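Local atomic coordinates of AgaA (Rhizobium radiobacter, PDB entry 6HLX), a protein that binds the opine agropinic acid as the periplasmic substrate-binding protein of an ABC transporter, serving its import into the bacterium. Residues D58-Q68 / K114-V125. Residues are numbered along the deposited sequence; the frame is centred on the assembly and turned at random.
With ZN (zinc ion), chain R.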
loop_
_atom_site.group_PDB
_atom_site.type_symbol
_atom_site.label_atom_id
_atom_site.label_comp_id
_atom_site.label_asym_id
_atom_site.label_seq_id
_atom_site.Cartn_x
_atom_site.Cartn_y
_atom_site.Cartn_z
ATOM N N ASP A 58 -24.549 -14.242 2.013
ATOM C CA ASP A 58 -24.241 -13.569 3.286
ATOM C C ASP A 58 -22.714 -13.270 3.374
ATOM O O ASP A 58 -22.244 -12.821 4.421
ATOM C CB ASP A 58 -24.694 -14.428 4.470
ATOM C CG ASP A 58 -24.060 -15.812 4.567
ATOM O OD1 ASP A 58 -23.288 -16.182 3.664
ATOM O OD2 ASP A 58 -24.339 -16.519 5.543
ATOM N N ALA A 59 -21.940 -13.570 2.299
ATOM C CA ALA A 59 -20.501 -13.307 2.214
ATOM C C ALA A 59 -19.691 -13.992 3.331
ATOM O O ALA A 59 -18.729 -13.428 3.861
ATOM C CB ALA A 59 -20.238 -11.800 2.169
ATOM N N LYS A 60 -20.073 -15.234 3.663
ATOM C CA LYS A 60 -19.374 -16.048 4.661
ATOM C C LYS A 60 -18.694 -17.285 4.067
ATOM O O LYS A 60 -17.820 -17.861 4.721
ATOM C CB LYS A 60 -20.349 -16.515 5.733
ATOM C CG LYS A 60 -20.525 -15.541 6.857
ATOM C CD LYS A 60 -21.534 -16.060 7.879
ATOM C CE LYS A 60 -20.896 -16.939 8.923
ATOM N NZ LYS A 60 -21.854 -17.179 10.033
ATOM N N GLU A 61 -19.141 -17.743 2.881
ATOM C CA GLU A 61 -18.598 -18.955 2.232
ATOM C C GLU A 61 -18.128 -18.606 0.831
ATOM O O GLU A 61 -18.854 -17.935 0.082
ATOM C CB GLU A 61 -19.648 -20.080 2.188
ATOM C CG GLU A 61 -20.023 -20.590 3.572
ATOM C CD GLU A 61 -21.175 -21.574 3.589
ATOM O OE1 GLU A 61 -20.925 -22.772 3.336
ATOM O OE2 GLU A 61 -22.325 -21.154 3.852
ATOM N N PHE A 62 -16.915 -19.061 0.478
ATOM C CA PHE A 62 -16.280 -18.716 -0.797
ATOM C C PHE A 62 -15.748 -19.980 -1.448
ATOM O O PHE A 62 -15.050 -20.755 -0.788
ATOM C CB PHE A 62 -15.109 -17.736 -0.533
ATOM C CG PHE A 62 -15.519 -16.408 0.086
ATOM C CD1 PHE A 62 -15.880 -16.325 1.434
ATOM C CD2 PHE A 62 -15.536 -15.243 -0.674
ATOM C CE1 PHE A 62 -16.340 -15.123 1.981
ATOM C CE2 PHE A 62 -15.979 -14.035 -0.120
ATOM C CZ PHE A 62 -16.346 -13.975 1.212
ATOM N N THR A 63 -16.069 -20.201 -2.721
ATOM C CA THR A 63 -15.518 -21.363 -3.438
ATOM C C THR A 63 -14.692 -20.837 -4.575
ATOM O O THR A 63 -15.190 -20.037 -5.359
ATOM C CB THR A 63 -16.610 -22.313 -3.960
ATOM O OG1 THR A 63 -17.368 -22.789 -2.857
ATOM C CG2 THR A 63 -16.019 -23.528 -4.704
ATOM N N PHE A 64 -13.463 -21.330 -4.708
ATOM C CA PHE A 64 -12.580 -20.950 -5.815
ATOM C C PHE A 64 -12.332 -22.153 -6.675
ATOM O O PHE A 64 -11.911 -23.202 -6.158
ATOM C CB PHE A 64 -11.240 -20.408 -5.299
ATOM C CG PHE A 64 -11.442 -19.160 -4.472
ATOM C CD1 PHE A 64 -11.430 -17.903 -5.070
ATOM C CD2 PHE A 64 -11.679 -19.244 -3.102
ATOM C CE1 PHE A 64 -11.681 -16.751 -4.320
ATOM C CE2 PHE A 64 -11.924 -18.090 -2.349
ATOM C CZ PHE A 64 -11.920 -16.853 -2.965
ATOM N N HIS A 65 -12.608 -22.018 -7.979
ATOM C CA HIS A 65 -12.347 -23.079 -8.949
ATOM C C HIS A 65 -11.064 -22.719 -9.654
ATOM O O HIS A 65 -10.999 -21.702 -10.346
ATOM C CB HIS A 65 -13.528 -23.237 -9.895
ATOM C CG HIS A 65 -14.703 -23.834 -9.201
ATOM N ND1 HIS A 65 -14.712 -25.165 -8.814
ATOM C CD2 HIS A 65 -15.872 -23.264 -8.824
ATOM C CE1 HIS A 65 -15.896 -25.368 -8.254
ATOM N NE2 HIS A 65 -16.621 -24.256 -8.243
ATOM N N LEU A 66 -10.002 -23.477 -9.388
ATOM C CA LEU A 66 -8.676 -23.134 -9.884
ATOM C C LEU A 66 -8.483 -23.353 -11.374
ATOM O O LEU A 66 -8.901 -24.367 -11.929
ATOM C CB LEU A 66 -7.556 -23.850 -9.095
ATOM C CG LEU A 66 -7.544 -23.668 -7.575
ATOM C CD1 LEU A 66 -6.343 -24.386 -6.976
ATOM C CD2 LEU A 66 -7.559 -22.167 -7.171
ATOM N N ARG A 67 -7.816 -22.383 -11.997
ATOM C CA ARG A 67 -7.432 -22.396 -13.403
ATOM C C ARG A 67 -6.313 -23.434 -13.563
ATOM O O ARG A 67 -5.584 -23.713 -12.601
ATOM C CB ARG A 67 -6.863 -20.989 -13.724
ATOM C CG ARG A 67 -6.651 -20.694 -15.183
ATOM C CD ARG A 67 -6.103 -19.288 -15.360
ATOM N NE ARG A 67 -7.053 -18.230 -15.010
ATOM C CZ ARG A 67 -8.055 -17.824 -15.786
ATOM N NH1 ARG A 67 -8.273 -18.407 -16.962
ATOM N NH2 ARG A 67 -8.844 -16.828 -15.396
ATOM N N GLN A 68 -6.156 -23.991 -14.765
ATOM C CA GLN A 68 -5.015 -24.863 -15.044
ATOM C C GLN A 68 -3.801 -23.916 -15.133
ATOM O O GLN A 68 -3.772 -23.020 -15.976
ATOM C CB GLN A 68 -5.202 -25.634 -16.372
ATOM C CG GLN A 68 -3.948 -26.391 -16.813
ATOM C CD GLN A 68 -3.400 -27.367 -15.794
ATOM O OE1 GLN A 68 -4.140 -28.155 -15.185
ATOM N NE2 GLN A 68 -2.073 -27.337 -15.600
ATOM N N LYS A 114 -8.335 -28.967 -7.545
ATOM C CA LYS A 114 -8.674 -27.718 -8.228
ATOM C C LYS A 114 -9.771 -26.905 -7.556
ATOM O O LYS A 114 -10.314 -25.987 -8.181
ATOM C CB LYS A 114 -9.034 -27.997 -9.699
ATOM C CG LYS A 114 -7.880 -28.593 -10.536
ATOM C CD LYS A 114 -6.552 -27.844 -10.361
ATOM C CE LYS A 114 -5.378 -28.566 -10.985
ATOM N NZ LYS A 114 -5.315 -28.320 -12.444
ATOM N N THR A 115 -10.050 -27.172 -6.277
ATOM C CA THR A 115 -11.089 -26.435 -5.562
ATOM C C THR A 115 -10.641 -26.075 -4.160
ATOM O O THR A 115 -10.154 -26.942 -3.438
ATOM C CB THR A 115 -12.395 -27.267 -5.489
ATOM O OG1 THR A 115 -12.724 -27.794 -6.783
ATOM C CG2 THR A 115 -13.576 -26.483 -4.903
ATOM N N VAL A 116 -10.827 -24.805 -3.786
ATOM C CA VAL A 116 -10.550 -24.280 -2.445
ATOM C C VAL A 116 -11.850 -23.670 -1.940
ATOM O O VAL A 116 -12.456 -22.865 -2.640
ATOM C CB VAL A 116 -9.453 -23.186 -2.431
ATOM C CG1 VAL A 116 -9.150 -22.723 -0.997
ATOM C CG2 VAL A 116 -8.200 -23.656 -3.119
ATOM N N LYS A 117 -12.236 -23.993 -0.707
ATOM C CA LYS A 117 -13.427 -23.398 -0.116
ATOM C C LYS A 117 -13.044 -22.739 1.199
ATOM O O LYS A 117 -12.446 -23.398 2.051
ATOM C CB LYS A 117 -14.480 -24.472 0.159
ATOM C CG LYS A 117 -14.992 -25.203 -1.073
ATOM C CD LYS A 117 -16.263 -26.001 -0.735
ATOM C CE LYS A 117 -16.013 -27.359 -0.117
ATOM N NZ LYS A 117 -17.280 -28.116 0.073
ATOM N N LEU A 118 -13.412 -21.461 1.373
ATOM C CA LEU A 118 -13.183 -20.731 2.619
ATOM C C LEU A 118 -14.504 -20.544 3.332
ATOM O O LEU A 118 -15.539 -20.320 2.696
ATOM C CB LEU A 118 -12.572 -19.332 2.362
ATOM C CG LEU A 118 -11.331 -19.272 1.476
ATOM C CD1 LEU A 118 -10.880 -17.824 1.281
ATOM C CD2 LEU A 118 -10.203 -20.150 2.013
ATOM N N THR A 119 -14.472 -20.650 4.662
ATOM C CA THR A 119 -15.606 -20.335 5.512
ATOM C C THR A 119 -15.061 -19.290 6.474
ATOM O O THR A 119 -13.985 -19.490 7.055
ATOM C CB THR A 119 -16.185 -21.548 6.247
ATOM O OG1 THR A 119 -16.556 -22.543 5.290
ATOM C CG2 THR A 119 -17.424 -21.173 7.068
ATOM N N LEU A 120 -15.782 -18.177 6.622
ATOM C CA LEU A 120 -15.376 -17.104 7.527
ATOM C C LEU A 120 -16.129 -17.203 8.847
ATOM O O LEU A 120 -17.266 -17.678 8.879
ATOM C CB LEU A 120 -15.637 -15.723 6.901
ATOM C CG LEU A 120 -15.131 -15.440 5.468
ATOM C CD1 LEU A 120 -15.291 -13.950 5.142
ATOM C CD2 LEU A 120 -13.691 -15.893 5.268
ATOM N N SER A 121 -15.497 -16.728 9.938
ATOM C CA SER A 121 -16.122 -16.709 11.257
ATOM C C SER A 121 -17.148 -15.557 11.323
ATOM O O SER A 121 -18.129 -15.648 12.065
ATOM C CB SER A 121 -15.057 -16.596 12.350
ATOM O OG SER A 121 -14.117 -15.573 12.050
ATOM N N THR A 122 -16.898 -14.454 10.560
ATOM C CA THR A 122 -17.816 -13.306 10.443
ATOM C C THR A 122 -17.899 -12.921 8.952
ATOM O O THR A 122 -16.901 -13.071 8.249
ATOM C CB THR A 122 -17.349 -12.101 11.303
ATOM O OG1 THR A 122 -15.994 -11.754 10.974
ATOM C CG2 THR A 122 -17.497 -12.349 12.815
ATOM N N PRO A 123 -19.035 -12.389 8.455
ATOM C CA PRO A 123 -19.113 -12.060 7.016
ATOM C C PRO A 123 -18.184 -10.949 6.582
ATOM O O PRO A 123 -17.851 -10.061 7.378
ATOM C CB PRO A 123 -20.561 -11.621 6.818
ATOM C CG PRO A 123 -21.308 -12.111 8.014
ATOM C CD PRO A 123 -20.325 -12.131 9.138
ATOM N N SER A 124 -17.756 -11.008 5.312
ATOM C CA SER A 124 -16.930 -9.949 4.744
ATOM C C SER A 124 -17.168 -9.815 3.252
ATOM O O SER A 124 -16.703 -10.654 2.453
ATOM C CB SER A 124 -15.449 -10.152 5.023
ATOM O OG SER A 124 -14.748 -9.062 4.439
ATOM N N VAL A 125 -17.810 -8.705 2.868
ATOM C CA VAL A 125 -18.012 -8.380 1.447
ATOM C C VAL A 125 -16.661 -7.879 0.825
ATOM O O VAL A 125 -16.614 -7.609 -0.376
ATOM C CB VAL A 125 -19.127 -7.311 1.267
ATOM C CG1 VAL A 125 -20.478 -7.846 1.756
ATOM C CG2 VAL A 125 -18.755 -5.999 1.976
HETATM ZN ZN ZN R . -18.541 -24.060 -7.549
HETATM O O HOH W 1 -12.713 -26.871 -9.661
HETATM O O HOH W 2 -3.868 -25.747 -11.866
#
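Phe62 and Leu118 form a hydrogen-bonded pair between strands 61-66 and 115-120, neighbours in a five-stranded antiparallel sheet. Phe62 N donates to Leu118 O, and Leu118 N returns a bond to Phe62 O. Phe64 and Val116 repeat the pattern, and Leu66 N adds a bond to Lys114 O.

The Phe62 side chain starts beside its strand partner, with CB 4.2 Å from Leu118 CB. CG is anti to the carbonyl carbon (chi1 -62°), which brings the ring against Leu120 and Ser124. CD1 skirts Leu120 CG. Phe62 CE1 meets Leu120 CD1 at 3.5 Å, the side chains crossing at a slant. At the tip, Phe62 CZ meets Ser124 O (3.6 Å), which lies in the ring plane at the edge. Val55, Met127 and Ile128 also touch Phe62. Phe64 CE2 packs on Leu118 CD1 (3.8 Å).

Thr63 and His65 lie on the other face. His65 NE2 binds zinc, with Glu54 as another ligand. His65 ND1 donates to a water (2.8 Å), which donates to Lys114 O. This bridge probably helps fix the imidazole's rotation. The chemistry is two-sided: an apolar face packs against helix 127-131, while the opposite face carries a zinc site shared with strand 45-55.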